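SAR-endolysin (Enterobacteria phage P1, PDB 1XJU) cleaves host peptidoglycan as a lysozyme once it is released from the inner membrane, helping to burst the infected cell. Local coordinates at residues I10-P24 and D46-L58. Numbering follows the deposited sequence.
Sequences IGNAEGCRRDPYMCP and DQQIAADWEKNIL
One face of the W53 indole lies against the start of helix 13-18, with A13 N over its centre and N12 C 3.4 Å from CZ2 near the rim. In the ring plane, I10 O and a water stand at the edge. F86 of helix 75-88 makes an edge-to-face pair with W53. W53 NE1 gives only a weak, bent bond to G11 O (3.3 Å, 128°); the water accepts weakly from NE1 and donates to G11 O, so it shares the polar edge. With CG anti to the backbone N (chi1 -170°), the indole swings off its helix onto N12 and A13. A13 suits the helix crossing: its small CB fits between W53 CE3 (3.7 Å) and A50 CB (3.9 Å), and the axes of helices 13-18 and 46-58 pass 9.5 Å apart at 137°. P24 CD touches W53 CZ3 at 3.7 Å, and CD of this puckered ring also meets I49 CG2.

At the far end the R17 guanidinium carries D46 CB over one face. R17 NH1 and D46 OD2 are 3.4 Å apart, but OD2 sits off the guanidinium plane and no N-H aims at it, leaving an electrostatic attraction.

C16 packs its CB on W53 CZ3 (3.9 Å) and its SG on I49 CG2, while that sulfur is bonded to SG of C23, an active-site residue. The sulfur of C23 is thus tied up in the disulfide, consistent with the inactive form, in which C23 is not available as a thiol.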
loop_
_atom_site.group_PDB
_atom_site.type_symbol
_atom_site.label_atom_id
_atom_site.label_comp_id
_atom_site.label_asym_id
_atom_site.label_seq_id
_atom_site.Cartn_x
_atom_site.Cartn_y
_atom_site.Cartn_z
ATOM N N ILE A 10 4.253 2.842 8.489
ATOM C CA ILE A 10 5.070 1.753 7.911
ATOM C C ILE A 10 5.765 0.923 8.999
ATOM O O ILE A 10 5.855 -0.299 8.908
ATOM C CB ILE A 10 6.063 2.314 6.909
ATOM C CG1 ILE A 10 5.323 2.825 5.666
ATOM C CG2 ILE A 10 7.154 1.300 6.551
ATOM C CD1 ILE A 10 6.162 3.681 4.727
ATOM N N GLY A 11 6.220 1.594 10.046
ATOM C CA GLY A 11 6.873 0.890 11.109
ATOM C C GLY A 11 8.227 0.369 10.709
ATOM O O GLY A 11 8.888 0.881 9.862
ATOM N N ASN A 12 8.641 -0.736 11.346
ATOM C CA ASN A 12 9.980 -1.262 11.170
ATOM C C ASN A 12 9.908 -2.764 11.088
ATOM O O ASN A 12 8.886 -3.384 11.325
ATOM C CB ASN A 12 10.925 -0.735 12.272
ATOM C CG ASN A 12 10.431 -1.042 13.646
ATOM O OD1 ASN A 12 10.140 -2.198 13.949
ATOM N ND2 ASN A 12 10.355 -0.028 14.519
ATOM N N ALA A 13 11.041 -3.356 10.755
ATOM C CA ALA A 13 11.075 -4.795 10.477
ATOM C C ALA A 13 10.743 -5.590 11.729
ATOM O O ALA A 13 10.055 -6.619 11.687
ATOM C CB ALA A 13 12.400 -5.181 9.944
ATOM N N GLU A 14 11.171 -5.106 12.870
ATOM C CA GLU A 14 10.865 -5.767 14.112
ATOM C C GLU A 14 9.358 -5.709 14.361
ATOM O O GLU A 14 8.743 -6.604 14.930
ATOM C CB GLU A 14 11.728 -5.139 15.221
ATOM C CG GLU A 14 13.273 -5.234 15.001
ATOM C CD GLU A 14 13.899 -4.606 13.699
ATOM O OE1 GLU A 14 13.548 -3.398 13.283
ATOM O OE2 GLU A 14 14.810 -5.340 13.083
ATOM N N GLY A 15 8.721 -4.628 13.929
ATOM C CA GLY A 15 7.259 -4.524 13.963
ATOM C C GLY A 15 6.547 -5.540 13.069
ATOM O O GLY A 15 5.499 -6.060 13.443
ATOM N N CYS A 16 7.082 -5.793 11.902
ATOM C CA CYS A 16 6.612 -6.907 11.048
ATOM C C CYS A 16 6.751 -8.288 11.703
ATOM O O CYS A 16 5.878 -9.129 11.580
ATOM C CB CYS A 16 7.309 -6.834 9.692
ATOM S SG CYS A 16 7.396 -8.311 8.674
ATOM N N ARG A 17 7.806 -8.458 12.450
ATOM C CA ARG A 17 7.990 -9.712 13.168
ATOM C C ARG A 17 6.912 -9.901 14.215
ATOM O O ARG A 17 6.422 -11.024 14.410
ATOM C CB ARG A 17 9.310 -9.702 13.880
ATOM C CG ARG A 17 10.494 -9.936 13.169
ATOM C CD ARG A 17 11.449 -10.639 14.120
ATOM N NE ARG A 17 12.733 -10.006 14.148
ATOM C CZ ARG A 17 13.834 -10.621 14.536
ATOM N NH1 ARG A 17 13.790 -11.902 14.922
ATOM N NH2 ARG A 17 14.969 -9.946 14.530
ATOM N N ARG A 18 6.519 -8.853 14.907
ATOM C CA ARG A 18 5.511 -9.052 15.921
ATOM C C ARG A 18 4.098 -8.940 15.381
ATOM O O ARG A 18 3.215 -9.619 15.911
ATOM C CB ARG A 18 5.727 -8.170 17.120
ATOM C CG ARG A 18 5.385 -6.817 16.923
ATOM C CD ARG A 18 5.184 -6.004 18.240
ATOM N NE ARG A 18 5.088 -4.648 17.765
ATOM C CZ ARG A 18 6.128 -3.945 17.390
ATOM N NH1 ARG A 18 7.360 -4.415 17.544
ATOM N NH2 ARG A 18 5.938 -2.755 16.853
ATOM N N ASP A 19 3.874 -8.119 14.354
ATOM C CA ASP A 19 2.540 -7.870 13.796
ATOM C C ASP A 19 2.703 -8.012 12.293
ATOM O O ASP A 19 3.170 -7.100 11.600
ATOM C CB ASP A 19 2.023 -6.434 14.091
ATOM C CG ASP A 19 0.680 -6.165 13.482
ATOM O OD1 ASP A 19 0.142 -7.005 12.797
ATOM O OD2 ASP A 19 -0.012 -5.131 13.664
ATOM N N PRO A 20 2.261 -9.128 11.760
ATOM C CA PRO A 20 2.560 -9.385 10.375
ATOM C C PRO A 20 1.752 -8.498 9.417
ATOM O O PRO A 20 2.061 -8.454 8.209
ATOM C CB PRO A 20 2.283 -10.878 10.258
ATOM C CG PRO A 20 1.157 -11.099 11.292
ATOM C CD PRO A 20 1.515 -10.253 12.416
ATOM N N TYR A 21 0.766 -7.757 9.933
ATOM C CA TYR A 21 0.109 -6.722 9.139
ATOM C C TYR A 21 1.023 -5.605 8.722
ATOM O O TYR A 21 0.723 -4.867 7.761
ATOM C CB TYR A 21 -1.145 -6.211 9.874
ATOM C CG TYR A 21 -2.219 -7.193 9.808
ATOM C CD1 TYR A 21 -2.212 -8.335 10.635
ATOM C CD2 TYR A 21 -3.195 -7.083 8.847
ATOM C CE1 TYR A 21 -3.155 -9.289 10.495
ATOM C CE2 TYR A 21 -4.098 -8.023 8.707
ATOM C CZ TYR A 21 -4.093 -9.160 9.513
ATOM O OH TYR A 21 -5.066 -10.095 9.339
ATOM N N MET A 22 2.143 -5.465 9.378
ATOM C CA MET A 22 3.142 -4.434 9.080
ATOM C C MET A 22 4.156 -4.851 7.993
ATOM O O MET A 22 5.036 -4.104 7.627
ATOM C CB MET A 22 3.807 -4.083 10.399
ATOM C CG MET A 22 2.717 -3.604 11.373
ATOM S SD MET A 22 1.831 -2.107 10.879
ATOM C CE MET A 22 0.236 -2.604 11.239
ATOM N N CYS A 23 4.109 -6.115 7.554
ATOM C CA CYS A 23 5.107 -6.619 6.651
ATOM C C CYS A 23 4.953 -6.102 5.234
ATOM O O CYS A 23 3.871 -5.817 4.774
ATOM C CB CYS A 23 5.090 -8.139 6.660
ATOM S SG CYS A 23 5.444 -8.863 8.294
ATOM N N PRO A 24 6.064 -5.988 4.522
ATOM C CA PRO A 24 6.019 -5.555 3.152
ATOM C C PRO A 24 5.260 -6.567 2.297
ATOM O O PRO A 24 5.290 -7.807 2.566
ATOM C CB PRO A 24 7.475 -5.493 2.747
ATOM C CG PRO A 24 8.170 -6.439 3.631
ATOM C CD PRO A 24 7.428 -6.308 4.949
ATOM N N ASP A 46 13.561 -13.366 8.780
ATOM C CA ASP A 46 13.437 -12.068 9.369
ATOM C C ASP A 46 14.607 -11.170 9.009
ATOM O O ASP A 46 14.459 -9.948 8.790
ATOM C CB ASP A 46 13.363 -12.205 10.898
ATOM C CG ASP A 46 12.147 -12.939 11.385
ATOM O OD1 ASP A 46 11.013 -12.825 10.847
ATOM O OD2 ASP A 46 12.280 -13.663 12.405
ATOM N N GLN A 47 15.787 -11.727 8.933
ATOM C CA GLN A 47 16.947 -10.931 8.646
ATOM C C GLN A 47 16.932 -10.380 7.218
ATOM O O GLN A 47 17.329 -9.241 6.988
ATOM C CB GLN A 47 18.198 -11.727 8.937
ATOM C CG GLN A 47 18.371 -11.998 10.464
ATOM C CD GLN A 47 17.329 -12.999 11.069
ATOM O OE1 GLN A 47 16.872 -13.962 10.369
ATOM N NE2 GLN A 47 16.966 -12.801 12.343
ATOM N N GLN A 48 16.408 -11.131 6.268
ATOM C CA GLN A 48 16.276 -10.614 4.935
ATOM C C GLN A 48 15.248 -9.475 4.874
ATOM O O GLN A 48 15.455 -8.454 4.187
ATOM C CB GLN A 48 15.888 -11.684 3.930
ATOM C CG GLN A 48 15.901 -10.984 2.537
ATOM C CD GLN A 48 15.695 -11.826 1.334
ATOM O OE1 GLN A 48 15.660 -13.053 1.402
ATOM N NE2 GLN A 48 15.591 -11.164 0.207
ATOM N N ILE A 49 14.142 -9.644 5.586
ATOM C CA ILE A 49 13.119 -8.595 5.654
ATOM C C ILE A 49 13.755 -7.335 6.213
ATOM O O ILE A 49 13.559 -6.210 5.674
ATOM C CB ILE A 49 11.909 -9.058 6.445
ATOM C CG1 ILE A 49 11.164 -10.156 5.697
ATOM C CG2 ILE A 49 10.964 -7.861 6.735
ATOM C CD1 ILE A 49 10.134 -10.879 6.478
ATOM N N ALA A 50 14.547 -7.446 7.266
ATOM C CA ALA A 50 15.179 -6.292 7.830
ATOM C C ALA A 50 16.185 -5.688 6.870
ATOM O O ALA A 50 16.251 -4.442 6.748
ATOM C CB ALA A 50 15.881 -6.668 9.123
ATOM N N ALA A 51 16.958 -6.516 6.160
ATOM C CA ALA A 51 17.979 -6.002 5.280
ATOM C C ALA A 51 17.351 -5.222 4.118
ATOM O O ALA A 51 17.965 -4.279 3.628
ATOM C CB ALA A 51 18.791 -7.147 4.727
ATOM N N ASP A 52 16.174 -5.659 3.671
ATOM C CA ASP A 52 15.536 -5.046 2.512
ATOM C C ASP A 52 14.523 -3.976 2.838
ATOM O O ASP A 52 13.902 -3.414 1.924
ATOM C CB ASP A 52 14.888 -6.151 1.706
ATOM C CG ASP A 52 15.950 -7.006 1.029
ATOM O OD1 ASP A 52 15.588 -8.016 0.422
ATOM O OD2 ASP A 52 17.149 -6.676 1.020
ATOM N N TRP A 53 14.364 -3.636 4.081
ATOM C CA TRP A 53 13.258 -2.790 4.522
ATOM C C TRP A 53 13.334 -1.416 3.830
ATOM O O TRP A 53 12.352 -0.960 3.221
ATOM C CB TRP A 53 13.323 -2.641 6.028
ATOM C CG TRP A 53 12.123 -1.998 6.625
ATOM C CD1 TRP A 53 11.886 -0.691 6.938
ATOM C CD2 TRP A 53 10.924 -2.687 6.968
ATOM N NE1 TRP A 53 10.624 -0.521 7.449
ATOM C CE2 TRP A 53 10.011 -1.733 7.516
ATOM C CE3 TRP A 53 10.532 -4.045 6.944
ATOM C CZ2 TRP A 53 8.758 -2.097 8.002
ATOM C CZ3 TRP A 53 9.318 -4.391 7.432
ATOM C CH2 TRP A 53 8.418 -3.421 7.939
ATOM N N GLU A 54 14.496 -0.753 3.934
ATOM C CA GLU A 54 14.650 0.574 3.322
ATOM C C GLU A 54 14.546 0.542 1.826
ATOM O O GLU A 54 13.946 1.452 1.229
ATOM C CB GLU A 54 15.975 1.212 3.753
ATOM C CG GLU A 54 15.926 1.592 5.192
ATOM C CD GLU A 54 14.874 2.665 5.434
ATOM O OE1 GLU A 54 14.662 3.520 4.547
ATOM O OE2 GLU A 54 14.238 2.591 6.455
ATOM N N LYS A 55 15.093 -0.493 1.197
ATOM C CA LYS A 55 14.964 -0.663 -0.235
ATOM C C LYS A 55 13.495 -0.757 -0.595
ATOM O O LYS A 55 13.056 -0.175 -1.618
ATOM C CB LYS A 55 15.725 -1.942 -0.673
ATOM C CG LYS A 55 15.426 -2.496 -2.118
ATOM C CD LYS A 55 15.781 -4.015 -2.338
ATOM C CE LYS A 55 15.587 -4.469 -3.812
ATOM N NZ LYS A 55 16.787 -4.264 -4.672
ATOM N N ASN A 56 12.729 -1.455 0.218
ATOM C CA ASN A 56 11.323 -1.616 -0.097
ATOM C C ASN A 56 10.545 -0.323 0.086
ATOM O O ASN A 56 9.607 -0.062 -0.679
ATOM C CB ASN A 56 10.714 -2.788 0.671
ATOM C CG ASN A 56 11.067 -4.130 0.057
ATOM O OD1 ASN A 56 11.086 -4.279 -1.163
ATOM N ND2 ASN A 56 11.271 -5.143 0.905
ATOM N N ILE A 57 10.926 0.501 1.029
ATOM C CA ILE A 57 10.343 1.857 1.128
ATOM C C ILE A 57 10.664 2.656 -0.130
ATOM O O ILE A 57 9.765 3.297 -0.693
ATOM C CB ILE A 57 10.776 2.570 2.380
ATOM C CG1 ILE A 57 10.243 1.837 3.617
ATOM C CG2 ILE A 57 10.250 4.029 2.391
ATOM C CD1 ILE A 57 10.710 2.391 4.937
ATOM N N LEU A 58 11.898 2.569 -0.638
ATOM C CA LEU A 58 12.266 3.242 -1.869
ATOM C C LEU A 58 11.479 2.786 -3.029
ATOM O O LEU A 58 11.051 3.638 -3.838
ATOM C CB LEU A 58 13.786 3.061 -2.155
ATOM C CG LEU A 58 14.367 3.870 -3.333
ATOM C CD1 LEU A 58 14.182 5.349 -3.080
ATOM C CD2 LEU A 58 15.836 3.577 -3.510
HETATM O O HOH W 1 11.134 2.289 8.369
HETATM O O HOH W 2 12.464 -8.699 10.389
HETATM O O HOH W 3 17.425 -10.412 14.251
#